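Local coordinates for protein catechol O-methyltransferase (Niastella koreensis, PDB 7CVU) that transfers a methyl group from S-adenosyl-L-methionine to catechol-like compounds with magnesium as cofactor, without regiospecificity between the meta and para positions, at residues 34-39 with 89-94; 62-67 with 136-141; 166-171 with 210-215. All blocks are in the same frame, centred on the assembly; numbering follows the deposited sequence.

Contact 1: 34-39 with 89-94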
loop_
_atom_site.group_PDB
_atom_site.type_symbol
_atom_site.label_atom_id
_atom_site.label_comp_id
_atom_site.label_asym_id
_atom_site.label_seq_id
_atom_site.Cartn_x
_atom_site.Cartn_y
_atom_site.Cartn_z
ATOM N N ALA C 34 -28.726 11.413 -10.328
ATOM C CA ALA C 34 -29.166 10.859 -11.636
ATOM C C ALA C 34 -30.155 9.698 -11.425
ATOM O O ALA C 34 -30.463 8.995 -12.407
ATOM C CB ALA C 34 -27.964 10.433 -12.443
ATOM N N GLY C 35 -30.624 9.487 -10.192
ATOM C CA GLY C 35 -31.679 8.509 -9.852
ATOM C C GLY C 35 -31.156 7.091 -9.716
ATOM O O GLY C 35 -31.995 6.168 -9.684
ATOM N N MET C 36 -29.832 6.906 -9.628
ATOM C CA MET C 36 -29.197 5.563 -9.647
ATOM C C MET C 36 -28.810 5.183 -8.220
ATOM O O MET C 36 -28.760 6.059 -7.352
ATOM C CB MET C 36 -27.946 5.547 -10.535
ATOM C CG MET C 36 -28.058 6.402 -11.792
ATOM S SD MET C 36 -26.746 6.024 -12.991
ATOM C CE MET C 36 -27.321 4.413 -13.525
ATOM N N PRO C 37 -28.504 3.886 -7.952
ATOM C CA PRO C 37 -28.118 3.422 -6.614
ATOM C C PRO C 37 -26.819 4.038 -6.060
ATOM O O PRO C 37 -25.878 4.305 -6.808
ATOM C CB PRO C 37 -27.897 1.904 -6.736
ATOM C CG PRO C 37 -28.521 1.519 -8.078
ATOM C CD PRO C 37 -28.535 2.778 -8.924
ATOM N N ALA C 38 -26.811 4.244 -4.747
ATOM C CA ALA C 38 -25.659 4.721 -3.957
ATOM C C ALA C 38 -24.527 3.696 -4.060
ATOM O O ALA C 38 -24.773 2.497 -4.317
ATOM C CB ALA C 38 -26.077 4.959 -2.529
ATOM N N ILE C 39 -23.304 4.187 -3.953
ATOM C CA ILE C 39 -22.079 3.360 -3.816
ATOM C C ILE C 39 -21.278 4.060 -2.716
ATOM O O ILE C 39 -21.077 5.287 -2.831
ATOM C CB ILE C 39 -21.318 3.285 -5.157
ATOM C CG1 ILE C 39 -22.151 2.610 -6.256
ATOM C CG2 ILE C 39 -19.949 2.633 -4.987
ATOM C CD1 ILE C 39 -22.330 1.116 -6.080
ATOM N N GLU C 89 -16.531 0.431 -18.280
ATOM C CA GLU C 89 -17.831 0.541 -17.551
ATOM C C GLU C 89 -18.897 -0.272 -18.298
ATOM O O GLU C 89 -19.033 -0.067 -19.523
ATOM C CB GLU C 89 -18.254 1.999 -17.448
ATOM C CG GLU C 89 -19.630 2.202 -16.828
ATOM C CD GLU C 89 -19.906 1.437 -15.544
ATOM O OE1 GLU C 89 -19.000 1.359 -14.674
ATOM O OE2 GLU C 89 -21.008 0.857 -15.394
ATOM N N TYR C 90 -19.672 -1.096 -17.584
ATOM C CA TYR C 90 -20.679 -2.015 -18.166
ATOM C C TYR C 90 -21.898 -1.226 -18.662
ATOM O O TYR C 90 -22.427 -1.570 -19.716
ATOM C CB TYR C 90 -21.058 -3.080 -17.141
ATOM C CG TYR C 90 -22.116 -4.017 -17.639
ATOM C CD1 TYR C 90 -21.863 -4.859 -18.704
ATOM C CD2 TYR C 90 -23.397 -4.021 -17.097
ATOM C CE1 TYR C 90 -22.850 -5.691 -19.231
ATOM C CE2 TYR C 90 -24.381 -4.874 -17.585
ATOM C CZ TYR C 90 -24.102 -5.720 -18.646
ATOM O OH TYR C 90 -25.042 -6.557 -19.184
ATOM N N ASP C 91 -22.288 -0.177 -17.952
ATOM C CA ASP C 91 -23.646 0.412 -18.071
ATOM C C ASP C 91 -23.501 1.803 -18.661
ATOM O O ASP C 91 -22.863 2.668 -18.080
ATOM C CB ASP C 91 -24.383 0.400 -16.726
ATOM C CG ASP C 91 -25.697 1.173 -16.753
ATOM O OD1 ASP C 91 -26.376 1.079 -17.742
ATOM O OD2 ASP C 91 -25.975 1.917 -15.802
ATOM N N PRO C 92 -24.098 2.074 -19.840
ATOM C CA PRO C 92 -23.996 3.387 -20.473
ATOM C C PRO C 92 -24.498 4.553 -19.614
ATOM O O PRO C 92 -23.955 5.637 -19.792
ATOM C CB PRO C 92 -24.927 3.354 -21.694
ATOM C CG PRO C 92 -25.266 1.883 -21.897
ATOM C CD PRO C 92 -24.889 1.120 -20.650
ATOM N N LYS C 93 -25.496 4.335 -18.762
ATOM C CA LYS C 93 -25.990 5.466 -17.929
ATOM C C LYS C 93 -24.873 5.824 -16.927
ATOM O O LYS C 93 -24.656 7.009 -16.687
ATOM C CB LYS C 93 -27.324 5.223 -17.212
ATOM C CG LYS C 93 -27.883 6.520 -16.632
ATOM C CD LYS C 93 -29.358 6.558 -16.196
ATOM C CE LYS C 93 -29.627 7.887 -15.497
ATOM N NZ LYS C 93 -30.961 7.964 -14.854
ATOM N N HIS C 94 -24.186 4.838 -16.391
ATOM C CA HIS C 94 -23.069 5.052 -15.427
ATOM C C HIS C 94 -21.915 5.702 -16.163
ATOM O O HIS C 94 -21.320 6.682 -15.624
ATOM C CB HIS C 94 -22.645 3.749 -14.744
ATOM C CG HIS C 94 -23.428 3.398 -13.529
ATOM N ND1 HIS C 94 -24.602 2.682 -13.596
ATOM C CD2 HIS C 94 -23.191 3.629 -12.214
ATOM C CE1 HIS C 94 -25.060 2.473 -12.376
ATOM N NE2 HIS C 94 -24.222 3.067 -11.510
#
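Met36 lays its sulfur over the imidazole of His94, a Met-aromatic contact in which SD stands 4.0 Å from the centroid of the His94 ring and only 10° off the ring normal. The two side chains run past each other in opposite directions, and the thioether also touches the aliphatic part of Lys93, with Met36 SD 3.8 Å from Lys93 CG. The ring is held at its edge: His94 ND1 donates to the anti lone pair of Asp91 OD2 at 2.7 Å, almost straight (173°) and in the ring plane, which fixes its rotation beneath the sulfur. Asp91 is the N-cap of helix 92-104, and the same OD2 accepts a weak bond from His94 N. Asp91 N in turn reaches Glu89 OE2 at 3.0 Å, so Glu89 and His94, both of the S-adenosyl-L-methionine site, are tied through one aspartate. Lys93, its chain fully extended, places NZ 2.7 Å from Ala34 O, nearly in line with the carbonyl. Gly35 closes helix 22-33 in a Schellman motif, and the contact thus joins the loop leaving that helix to the start of helix 92-104, just beyond strand 84-89, with Met36 and Ala34 also resting on Val97.

Contact 2: 62-67 with 136-141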
loop_
_atom_site.group_PDB
_atom_site.type_symbol
_atom_site.label_atom_id
_atom_site.label_comp_id
_atom_site.label_asym_id
_atom_site.label_seq_id
_atom_site.Cartn_x
_atom_site.Cartn_y
_atom_site.Cartn_z
ATOM N N LEU C 62 -4.990 1.554 -16.413
ATOM C CA LEU C 62 -6.219 0.874 -16.813
ATOM C C LEU C 62 -7.076 0.631 -15.573
ATOM O O LEU C 62 -6.544 0.210 -14.564
ATOM C CB LEU C 62 -5.867 -0.459 -17.455
ATOM C CG LEU C 62 -7.049 -1.334 -17.842
ATOM C CD1 LEU C 62 -7.934 -0.672 -18.892
ATOM C CD2 LEU C 62 -6.519 -2.676 -18.356
ATOM N N GLU C 63 -8.359 0.928 -15.668
ATOM C CA GLU C 63 -9.314 0.722 -14.558
ATOM C C GLU C 63 -10.454 -0.141 -15.066
ATOM O O GLU C 63 -11.014 0.179 -16.174
ATOM C CB GLU C 63 -9.868 2.050 -14.044
ATOM C CG GLU C 63 -10.889 1.867 -12.937
ATOM C CD GLU C 63 -11.537 3.187 -12.486
ATOM O OE1 GLU C 63 -11.867 3.304 -11.284
ATOM O OE2 GLU C 63 -11.650 4.083 -13.313
ATOM N N LEU C 64 -10.795 -1.207 -14.334
ATOM C CA LEU C 64 -12.011 -2.009 -14.613
ATOM C C LEU C 64 -13.065 -1.637 -13.571
ATOM O O LEU C 64 -12.864 -1.889 -12.359
ATOM C CB LEU C 64 -11.769 -3.536 -14.582
ATOM C CG LEU C 64 -10.589 -4.154 -15.328
ATOM C CD1 LEU C 64 -10.881 -5.625 -15.683
ATOM C CD2 LEU C 64 -10.122 -3.410 -16.553
ATOM N N GLY C 65 -14.157 -1.020 -14.010
ATOM C CA GLY C 65 -15.275 -0.661 -13.118
ATOM C C GLY C 65 -15.313 0.808 -12.829
ATOM O O GLY C 65 -15.076 1.208 -11.678
ATOM N N THR C 66 -15.672 1.585 -13.811
ATOM C CA THR C 66 -15.663 3.071 -13.685
ATOM C C THR C 66 -16.628 3.525 -12.582
ATOM O O THR C 66 -16.264 4.471 -11.850
ATOM C CB THR C 66 -16.001 3.744 -15.017
ATOM O OG1 THR C 66 -15.246 3.146 -16.061
ATOM C CG2 THR C 66 -15.738 5.231 -15.009
ATOM N N LEU C 67 -17.842 2.955 -12.558
ATOM C CA LEU C 67 -18.984 3.424 -11.727
ATOM C C LEU C 67 -19.198 4.912 -12.033
ATOM O O LEU C 67 -19.502 5.199 -13.177
ATOM C CB LEU C 67 -18.767 3.106 -10.250
ATOM C CG LEU C 67 -18.780 1.634 -9.817
ATOM C CD1 LEU C 67 -17.720 0.827 -10.522
ATOM C CD2 LEU C 67 -18.568 1.490 -8.307
ATOM N N ILE C 136 -2.770 -0.938 -12.976
ATOM C CA ILE C 136 -4.079 -1.517 -13.385
ATOM C C ILE C 136 -4.871 -1.671 -12.110
ATOM O O ILE C 136 -4.314 -2.179 -11.146
ATOM C CB ILE C 136 -3.947 -2.861 -14.128
ATOM C CG1 ILE C 136 -3.067 -2.714 -15.386
ATOM C CG2 ILE C 136 -5.327 -3.373 -14.425
ATOM C CD1 ILE C 136 -2.815 -3.951 -16.120
ATOM N N PHE C 137 -6.065 -1.100 -12.066
ATOM C CA PHE C 137 -6.967 -1.170 -10.899
ATOM C C PHE C 137 -8.239 -1.925 -11.284
ATOM O O PHE C 137 -8.940 -1.475 -12.173
ATOM C CB PHE C 137 -7.397 0.208 -10.407
ATOM C CG PHE C 137 -8.242 0.149 -9.153
ATOM C CD1 PHE C 137 -7.717 -0.347 -7.984
ATOM C CD2 PHE C 137 -9.547 0.603 -9.139
ATOM C CE1 PHE C 137 -8.514 -0.491 -6.859
ATOM C CE2 PHE C 137 -10.303 0.561 -7.975
ATOM C CZ PHE C 137 -9.785 0.016 -6.834
ATOM N N ILE C 138 -8.468 -3.071 -10.664
ATOM C CA ILE C 138 -9.663 -3.913 -10.922
ATOM C C ILE C 138 -10.626 -3.799 -9.738
ATOM O O ILE C 138 -10.258 -4.150 -8.626
ATOM C CB ILE C 138 -9.244 -5.362 -11.174
ATOM C CG1 ILE C 138 -8.268 -5.498 -12.351
ATOM C CG2 ILE C 138 -10.486 -6.217 -11.349
ATOM C CD1 ILE C 138 -7.511 -6.770 -12.368
ATOM N N ASP C 139 -11.810 -3.231 -9.969
ATOM C CA ASP C 139 -12.935 -3.256 -9.015
ATOM C C ASP C 139 -14.233 -3.464 -9.787
ATOM O O ASP C 139 -15.101 -2.572 -9.751
ATOM C CB ASP C 139 -13.083 -1.945 -8.262
ATOM C CG ASP C 139 -13.960 -2.105 -7.034
ATOM O OD1 ASP C 139 -14.173 -3.249 -6.611
ATOM O OD2 ASP C 139 -14.428 -1.077 -6.530
ATOM N N ALA C 140 -14.347 -4.553 -10.519
ATOM C CA ALA C 140 -15.571 -4.831 -11.317
ATOM C C ALA C 140 -16.221 -6.073 -10.693
ATOM O O ALA C 140 -15.945 -6.379 -9.481
ATOM C CB ALA C 140 -15.206 -5.013 -12.759
ATOM N N ASP C 141 -17.015 -6.821 -11.465
ATOM C CA ASP C 141 -17.678 -8.047 -10.944
ATOM C C ASP C 141 -16.592 -9.086 -10.659
ATOM O O ASP C 141 -15.598 -9.115 -11.395
ATOM C CB ASP C 141 -18.763 -8.561 -11.893
ATOM C CG ASP C 141 -18.289 -8.857 -13.310
ATOM O OD1 ASP C 141 -17.465 -8.048 -13.862
ATOM O OD2 ASP C 141 -18.759 -9.884 -13.872
#
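Leu64 lies alongside Ile138, both pointing to the same side of the sheet; chi1 of -48° sets Leu64 CG beside its backbone N, and there it meets Ile138 CG1 at 4.0 Å. Leu64 CB is also 4.2 Å from Ala140 CB. Leu62 and Ile136 pair in the same manner on that face, through Leu62 CB and Ile136 CG1, and helix 145-154 packs over it: Leu64 meets Tyr148 and Ile136 meets Ala152. On the other face Glu63 and Phe137 run side by side. Glu63 OE1 comes to the edge of the ring, 4.2 Å from Phe137 CD2, with carboxylate and ring planes 47° apart, while Glu63 OE2 is bonded to the hydroxyls of Thr87 and Thr72, so this buried carboxylate is anchored by polar partners. Strand segments 62-64 and 136-138 run parallel, their axes 4° apart. Phe137 N binds Leu62 O and Leu64 N binds Phe137 O, each at 2.9 Å, and Asp139 N meets Leu64 O, also at 2.9 Å, as the strands end. A CB on Gly65 would run into Asp139 O. These bonds fix the backbone just where Gly65, of the S-adenosyl-L-methionine site, passes Asp139 and Ala140; Asp139 binds both that cofactor and magnesium. The paired strand ends therefore probably help to hold methyl donor and metal in fixed relation.

Contact 3: 166-171 with 210-215; sequences NVIRDG and KEYDGM
Gly214 O is gripped by two consecutive amides: Val167 N at 3.0 Å in a nearly straight bond (167°), and Asn166 N at 2.9 Å in a weak, sharply bent one. Beside it Ile168, its CG1 set between the backbone N and the carbonyl carbon (chi1 65°), packs 3.5 Å from Gly214 N, and a CB on Gly214 would collide with Ile168 CG2. Ile168 and Tyr212 cross at about a right angle, with Ile168 CD1 over a face of the Tyr212 ring, 4.0 Å from its centroid, a CH-pi contact. Asp170 slides past the same ring, OD1 lying 3.5 Å from Tyr212 CD2. A water bridges Asp170 N and Tyr212 O, at 2.8 Å from each. Tyr212 OH is bonded to Gln205, and its ring meets Phe6 of the second subunit. With an alanine in place of this tyrosine, Ile168 CD1 is likely to lose the ring it packs on, and Gln205 and that Phe6 their partner. Lys210 NZ forms a salt bridge with Asp165. The Tyr212 end thus lies at the dimer contact, while Asn166 and Asp165, both binding magnesium, belong with Lys210 to the metal site of a cation-dependent O-methyltransferase, where strand 161-165 ends beside antiparallel strand 213-220.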
loop_
_atom_site.group_PDB
_atom_site.type_symbol
_atom_site.label_atom_id
_atom_site.label_comp_id
_atom_site.label_asym_id
_atom_site.label_seq_id
_atom_site.Cartn_x
_atom_site.Cartn_y
_atom_site.Cartn_z
ATOM N N ASN C 166 -11.393 -5.637 -3.072
ATOM C CA ASN C 166 -12.533 -6.307 -2.423
ATOM C C ASN C 166 -12.461 -7.825 -2.658
ATOM O O ASN C 166 -13.455 -8.392 -3.171
ATOM C CB ASN C 166 -13.839 -5.733 -2.940
ATOM C CG ASN C 166 -14.965 -5.858 -1.946
ATOM O OD1 ASN C 166 -14.824 -6.527 -0.910
ATOM N ND2 ASN C 166 -16.090 -5.248 -2.319
ATOM N N VAL C 167 -11.324 -8.421 -2.323
ATOM C CA VAL C 167 -11.030 -9.853 -2.604
ATOM C C VAL C 167 -11.212 -10.730 -1.359
ATOM O O VAL C 167 -10.933 -11.944 -1.476
ATOM C CB VAL C 167 -9.650 -10.056 -3.254
ATOM C CG1 VAL C 167 -9.636 -9.331 -4.596
ATOM C CG2 VAL C 167 -8.482 -9.656 -2.374
ATOM N N ILE C 168 -11.625 -10.190 -0.209
ATOM C CA ILE C 168 -11.809 -11.049 1.008
ATOM C C ILE C 168 -13.300 -11.127 1.384
ATOM O O ILE C 168 -13.634 -12.018 2.201
ATOM C CB ILE C 168 -10.928 -10.629 2.196
ATOM C CG1 ILE C 168 -11.324 -9.248 2.703
ATOM C CG2 ILE C 168 -9.429 -10.738 1.870
ATOM C CD1 ILE C 168 -10.627 -8.847 4.030
ATOM N N ARG C 169 -14.176 -10.280 0.842
ATOM C CA ARG C 169 -15.659 -10.428 0.997
ATOM C C ARG C 169 -16.006 -10.566 2.487
ATOM O O ARG C 169 -16.768 -11.484 2.834
ATOM C CB ARG C 169 -16.198 -11.606 0.167
ATOM C CG ARG C 169 -15.563 -11.781 -1.213
ATOM C CD ARG C 169 -15.645 -10.485 -2.011
ATOM N NE ARG C 169 -17.037 -10.226 -2.320
ATOM C CZ ARG C 169 -17.477 -9.180 -2.995
ATOM N NH1 ARG C 169 -18.768 -9.054 -3.242
ATOM N NH2 ARG C 169 -16.623 -8.268 -3.431
ATOM N N ASP C 170 -15.511 -9.665 3.355
ATOM C CA ASP C 170 -15.866 -9.615 4.810
ATOM C C ASP C 170 -15.488 -10.926 5.506
ATOM O O ASP C 170 -16.002 -11.246 6.596
ATOM C CB ASP C 170 -17.350 -9.345 4.990
ATOM C CG ASP C 170 -17.723 -7.898 4.870
ATOM O OD1 ASP C 170 -16.936 -7.071 5.347
ATOM O OD2 ASP C 170 -18.756 -7.634 4.237
ATOM N N GLY C 171 -14.552 -11.660 4.922
ATOM C CA GLY C 171 -14.112 -12.944 5.470
ATOM C C GLY C 171 -14.806 -14.146 4.870
ATOM O O GLY C 171 -14.441 -15.247 5.244
ATOM N N LYS C 210 -13.829 1.346 3.093
ATOM C CA LYS C 210 -14.973 0.463 2.728
ATOM C C LYS C 210 -15.295 -0.452 3.928
ATOM O O LYS C 210 -15.679 -1.598 3.701
ATOM C CB LYS C 210 -14.683 -0.283 1.417
ATOM C CG LYS C 210 -14.451 0.641 0.214
ATOM C CD LYS C 210 -15.026 0.143 -1.114
ATOM C CE LYS C 210 -14.394 -1.152 -1.590
ATOM N NZ LYS C 210 -14.747 -1.469 -2.999
ATOM N N GLU C 211 -15.124 0.091 5.146
ATOM C CA GLU C 211 -15.300 -0.505 6.500
ATOM C C GLU C 211 -14.274 -1.619 6.736
ATOM O O GLU C 211 -13.563 -1.511 7.674
ATOM C CB GLU C 211 -16.709 -1.044 6.748
ATOM C CG GLU C 211 -17.712 0.039 7.130
ATOM C CD GLU C 211 -18.008 0.946 5.963
ATOM O OE1 GLU C 211 -17.917 2.185 6.133
ATOM O OE2 GLU C 211 -18.274 0.392 4.864
ATOM N N TYR C 212 -14.253 -2.630 5.877
ATOM C CA TYR C 212 -13.363 -3.837 5.970
ATOM C C TYR C 212 -13.100 -4.310 4.545
ATOM O O TYR C 212 -14.066 -4.598 3.795
ATOM C CB TYR C 212 -14.028 -4.943 6.798
ATOM C CG TYR C 212 -13.224 -6.205 6.973
ATOM C CD1 TYR C 212 -11.847 -6.185 7.127
ATOM C CD2 TYR C 212 -13.865 -7.424 7.090
ATOM C CE1 TYR C 212 -11.123 -7.349 7.284
ATOM C CE2 TYR C 212 -13.161 -8.585 7.289
ATOM C CZ TYR C 212 -11.784 -8.550 7.382
ATOM O OH TYR C 212 -11.064 -9.677 7.612
ATOM N N ASP C 213 -11.849 -4.226 4.107
ATOM C CA ASP C 213 -11.517 -4.457 2.680
ATOM C C ASP C 213 -10.271 -5.319 2.597
ATOM O O ASP C 213 -9.363 -5.160 3.444
ATOM C CB ASP C 213 -11.320 -3.145 1.928
ATOM C CG ASP C 213 -11.239 -3.286 0.415
ATOM O OD1 ASP C 213 -11.661 -4.308 -0.111
ATOM O OD2 ASP C 213 -10.846 -2.301 -0.236
ATOM N N GLY C 214 -10.220 -6.175 1.577
ATOM C CA GLY C 214 -8.965 -6.818 1.164
ATOM C C GLY C 214 -8.545 -6.318 -0.197
ATOM O O GLY C 214 -9.358 -6.408 -1.154
ATOM N N MET C 215 -7.367 -5.737 -0.287
ATOM C CA MET C 215 -6.863 -5.182 -1.577
ATOM C C MET C 215 -5.670 -6.018 -2.014
ATOM O O MET C 215 -4.668 -6.054 -1.285
ATOM C CB MET C 215 -6.460 -3.713 -1.423
ATOM C CG MET C 215 -7.622 -2.838 -1.081
ATOM S SD MET C 215 -7.227 -1.061 -1.126
ATOM C CE MET C 215 -7.059 -0.909 -2.902
HETATM O O HOH W 1 -13.027 -7.575 0.341
HETATM O O HOH W 2 -14.535 -7.145 2.765
HETATM O O HOH W 3 -16.877 -4.522 4.214
#

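From the N terminus, the chain leaves helix 22-33 and makes the first half of contact 1, which closes only at the start of helix 92-104. Before it does so, residues 62-67 open contact 2, which closes at 136-141; the two loops therefore cross. They also touch, Glu89 OE1 meeting Leu67 N in a probable hydrogen bond and Ile39 packing on Leu67. Contact 3 follows in series, closing the loop from the end of strand 161-165 to residues 210-215, which lead into strand 213-220. Contacts 2 and 3 reach the same sheet and meet through Phe137 with Met215 and through a long, weak ion pair of Asp139 with Lys210. Cofactor pocket and metal site are thereby joined along the strand ends.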